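Local coordinates for exoribonuclease II, mitochondrial (Candida glabrata, PDB 6F3H), which degrades RNA from its 3' end as the RNase II-family exoribonuclease of the mitochondrial degradosome, at residues A[702-707]-A[733-738]. The protein carries 1 engineered substitution. Sequence-based numbering, arbitrary orientation.
Sequences RGPDLI and WSFQAR. With nucleotides of chain C.
Both carboxylate oxygens of Asp705 are gripped by Arg702, one turn back at the N-cap of helix 703-716. Arg702 NH2 reaches Asp705 OD2 at 2.8 Å on its syn side, within the guanidinium plane, while NE meets OD1 at 2.9 Å from above the carboxylate plane. Thr695 and the backbone N of Ser698 hold the carboxylate, so its side-on grip by NE and NH2 can fix the guanidinium's rotation. The third nitrogen, Arg702 NH1, is thereby presented to A5 of chain C, whose phosphate OP2 it binds at 3.3 Å; arginine suits a place that serves carboxylate and phosphate together.

Helix 703-716 packs on helix 725-761 through Phe735, the segments roughly antiparallel (152°). One face of the ring lies over Gly703 CA, where lack of a side chain leaves room. The Pro704 and Phe735 side chains run past each other in opposite directions, CD to CD2 3.7 Å; proline suits a first helical turn, which needs no N-H from it. Ile707, branched and apolar, points toward the other helix and sets CD1 obliquely against Phe735 CZ at 3.8 Å in this buried contact. The same N-terminal turn carries the phosphate-binding Arg702, consistent with the RNA path through the RNB domain of RNase II-family enzymes.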
loop_
_atom_site.group_PDB
_atom_site.type_symbol
_atom_site.label_atom_id
_atom_site.label_comp_id
_atom_site.label_asym_id
_atom_site.label_seq_id
_atom_site.Cartn_x
_atom_site.Cartn_y
_atom_site.Cartn_z
ATOM N N ARG A 702 10.947 -1.667 5.539
ATOM C CA ARG A 702 10.223 -2.622 4.712
ATOM C C ARG A 702 10.474 -4.016 5.259
ATOM O O ARG A 702 11.619 -4.467 5.302
ATOM C CB ARG A 702 10.666 -2.561 3.256
ATOM C CG ARG A 702 10.404 -1.281 2.559
ATOM C CD ARG A 702 10.462 -1.535 1.078
ATOM N NE ARG A 702 11.836 -1.766 0.672
ATOM C CZ ARG A 702 12.477 -1.051 -0.239
ATOM N NH1 ARG A 702 11.852 -0.062 -0.863
ATOM N NH2 ARG A 702 13.734 -1.351 -0.548
ATOM N N GLY A 703 9.393 -4.713 5.639
ATOM C CA GLY A 703 9.431 -6.088 6.077
ATOM C C GLY A 703 10.001 -7.073 5.074
ATOM O O GLY A 703 10.743 -7.977 5.474
ATOM N N PRO A 704 9.667 -6.957 3.785
ATOM C CA PRO A 704 10.352 -7.817 2.802
ATOM C C PRO A 704 11.865 -7.714 2.887
ATOM O O PRO A 704 12.550 -8.741 2.928
ATOM C CB PRO A 704 9.837 -7.304 1.464
ATOM C CG PRO A 704 8.692 -6.487 1.752
ATOM C CD PRO A 704 8.656 -6.104 3.169
ATOM N N ASP A 705 12.410 -6.494 2.917
ATOM C CA ASP A 705 13.853 -6.366 3.038
ATOM C C ASP A 705 14.315 -6.985 4.339
ATOM O O ASP A 705 15.259 -7.774 4.361
ATOM C CB ASP A 705 14.288 -4.903 2.951
ATOM C CG ASP A 705 13.754 -4.230 1.737
ATOM O OD1 ASP A 705 12.585 -4.473 1.430
ATOM O OD2 ASP A 705 14.481 -3.463 1.088
ATOM N N LEU A 706 13.611 -6.697 5.422
ATOM C CA LEU A 706 14.029 -7.188 6.725
ATOM C C LEU A 706 14.100 -8.704 6.756
ATOM O O LEU A 706 14.961 -9.276 7.425
ATOM C CB LEU A 706 13.079 -6.677 7.792
ATOM C CG LEU A 706 13.448 -7.197 9.171
ATOM C CD1 LEU A 706 14.789 -6.624 9.597
ATOM C CD2 LEU A 706 12.404 -6.816 10.184
ATOM N N ILE A 707 13.198 -9.376 6.054
ATOM C CA ILE A 707 13.215 -10.837 6.032
ATOM C C ILE A 707 14.336 -11.367 5.153
ATOM O O ILE A 707 14.995 -12.359 5.493
ATOM C CB ILE A 707 11.854 -11.356 5.566
ATOM C CG1 ILE A 707 10.936 -11.438 6.771
ATOM C CG2 ILE A 707 12.000 -12.665 4.843
ATOM C CD1 ILE A 707 9.662 -12.138 6.481
ATOM N N TRP A 733 1.629 -12.526 2.101
ATOM C CA TRP A 733 0.253 -12.083 2.183
ATOM C C TRP A 733 0.100 -11.023 3.250
ATOM O O TRP A 733 -0.527 -9.991 3.011
ATOM C CB TRP A 733 -0.663 -13.255 2.455
ATOM C CG TRP A 733 -0.863 -14.033 1.244
ATOM C CD1 TRP A 733 -0.191 -15.149 0.864
ATOM C CD2 TRP A 733 -1.779 -13.733 0.188
ATOM N NE1 TRP A 733 -0.651 -15.588 -0.352
ATOM C CE2 TRP A 733 -1.628 -14.733 -0.792
ATOM C CE3 TRP A 733 -2.726 -12.728 -0.015
ATOM C CZ2 TRP A 733 -2.388 -14.756 -1.964
ATOM C CZ3 TRP A 733 -3.478 -12.751 -1.179
ATOM C CH2 TRP A 733 -3.304 -13.757 -2.137
ATOM N N SER A 734 0.710 -11.234 4.414
ATOM C CA SER A 734 0.599 -10.242 5.473
ATOM C C SER A 734 1.152 -8.905 5.010
ATOM O O SER A 734 0.558 -7.850 5.259
ATOM C CB SER A 734 1.361 -10.712 6.713
ATOM O OG SER A 734 1.167 -12.098 6.940
ATOM N N PHE A 735 2.261 -8.942 4.277
ATOM C CA PHE A 735 2.919 -7.722 3.829
ATOM C C PHE A 735 2.120 -7.013 2.761
ATOM O O PHE A 735 1.935 -5.792 2.810
ATOM C CB PHE A 735 4.284 -8.049 3.259
ATOM C CG PHE A 735 5.263 -8.524 4.267
ATOM C CD1 PHE A 735 5.012 -8.395 5.619
ATOM C CD2 PHE A 735 6.474 -9.052 3.861
ATOM C CE1 PHE A 735 5.941 -8.818 6.554
ATOM C CE2 PHE A 735 7.412 -9.471 4.782
ATOM C CZ PHE A 735 7.150 -9.358 6.129
ATOM N N GLN A 736 1.693 -7.756 1.749
ATOM C CA GLN A 736 0.936 -7.127 0.685
ATOM C C GLN A 736 -0.315 -6.474 1.236
ATOM O O GLN A 736 -0.662 -5.359 0.840
ATOM C CB GLN A 736 0.585 -8.149 -0.371
ATOM C CG GLN A 736 -0.104 -7.520 -1.508
ATOM C CD GLN A 736 0.845 -6.766 -2.395
ATOM O OE1 GLN A 736 1.527 -7.376 -3.203
ATOM N NE2 GLN A 736 0.858 -5.433 -2.298
ATOM N N ALA A 737 -0.983 -7.137 2.181
ATOM C CA ALA A 737 -2.109 -6.517 2.866
ATOM C C ALA A 737 -1.719 -5.155 3.415
ATOM O O ALA A 737 -2.289 -4.129 3.034
ATOM C CB ALA A 737 -2.596 -7.430 3.985
ATOM N N ARG A 738 -0.700 -5.123 4.278
ATOM C CA ARG A 738 -0.322 -3.864 4.906
ATOM C C ARG A 738 0.198 -2.877 3.892
ATOM O O ARG A 738 0.089 -1.670 4.094
ATOM C CB ARG A 738 0.733 -4.087 5.962
ATOM C CG ARG A 738 0.167 -4.684 7.177
ATOM C CD ARG A 738 -0.454 -3.588 7.969
ATOM N NE ARG A 738 0.439 -2.441 8.000
ATOM C CZ ARG A 738 0.107 -1.257 8.496
ATOM N NH1 ARG A 738 1.002 -0.278 8.491
ATOM N NH2 ARG A 738 -1.120 -1.057 8.984
ATOM P P A C 5 15.368 2.639 -1.856
ATOM O OP1 A C 5 16.366 1.708 -1.284
ATOM O OP2 A C 5 13.930 2.246 -1.856
ATOM O "O5'" A C 5 15.484 3.985 -1.036
ATOM C "C5'" A C 5 16.735 4.635 -0.951
ATOM C "C4'" A C 5 16.608 6.058 -0.487
ATOM O "O4'" A C 5 15.856 6.830 -1.453
ATOM C "C3'" A C 5 15.872 6.280 0.821
ATOM O "O3'" A C 5 16.702 6.069 1.941
ATOM C "C2'" A C 5 15.420 7.719 0.688
ATOM O "O2'" A C 5 16.509 8.602 0.915
ATOM C "C1'" A C 5 15.050 7.767 -0.789
ATOM N N9 A C 5 13.672 7.337 -0.959
ATOM C C8 A C 5 13.173 6.089 -1.238
ATOM N N7 A C 5 11.865 6.040 -1.274
ATOM C C5 A C 5 11.516 7.345 -0.978
ATOM C C6 A C 5 10.276 7.973 -0.866
ATOM N N6 A C 5 9.112 7.333 -1.042
ATOM N N1 A C 5 10.294 9.294 -0.561
ATOM C C2 A C 5 11.468 9.928 -0.387
ATOM N N3 A C 5 12.708 9.451 -0.469
ATOM C C4 A C 5 12.626 8.148 -0.769
#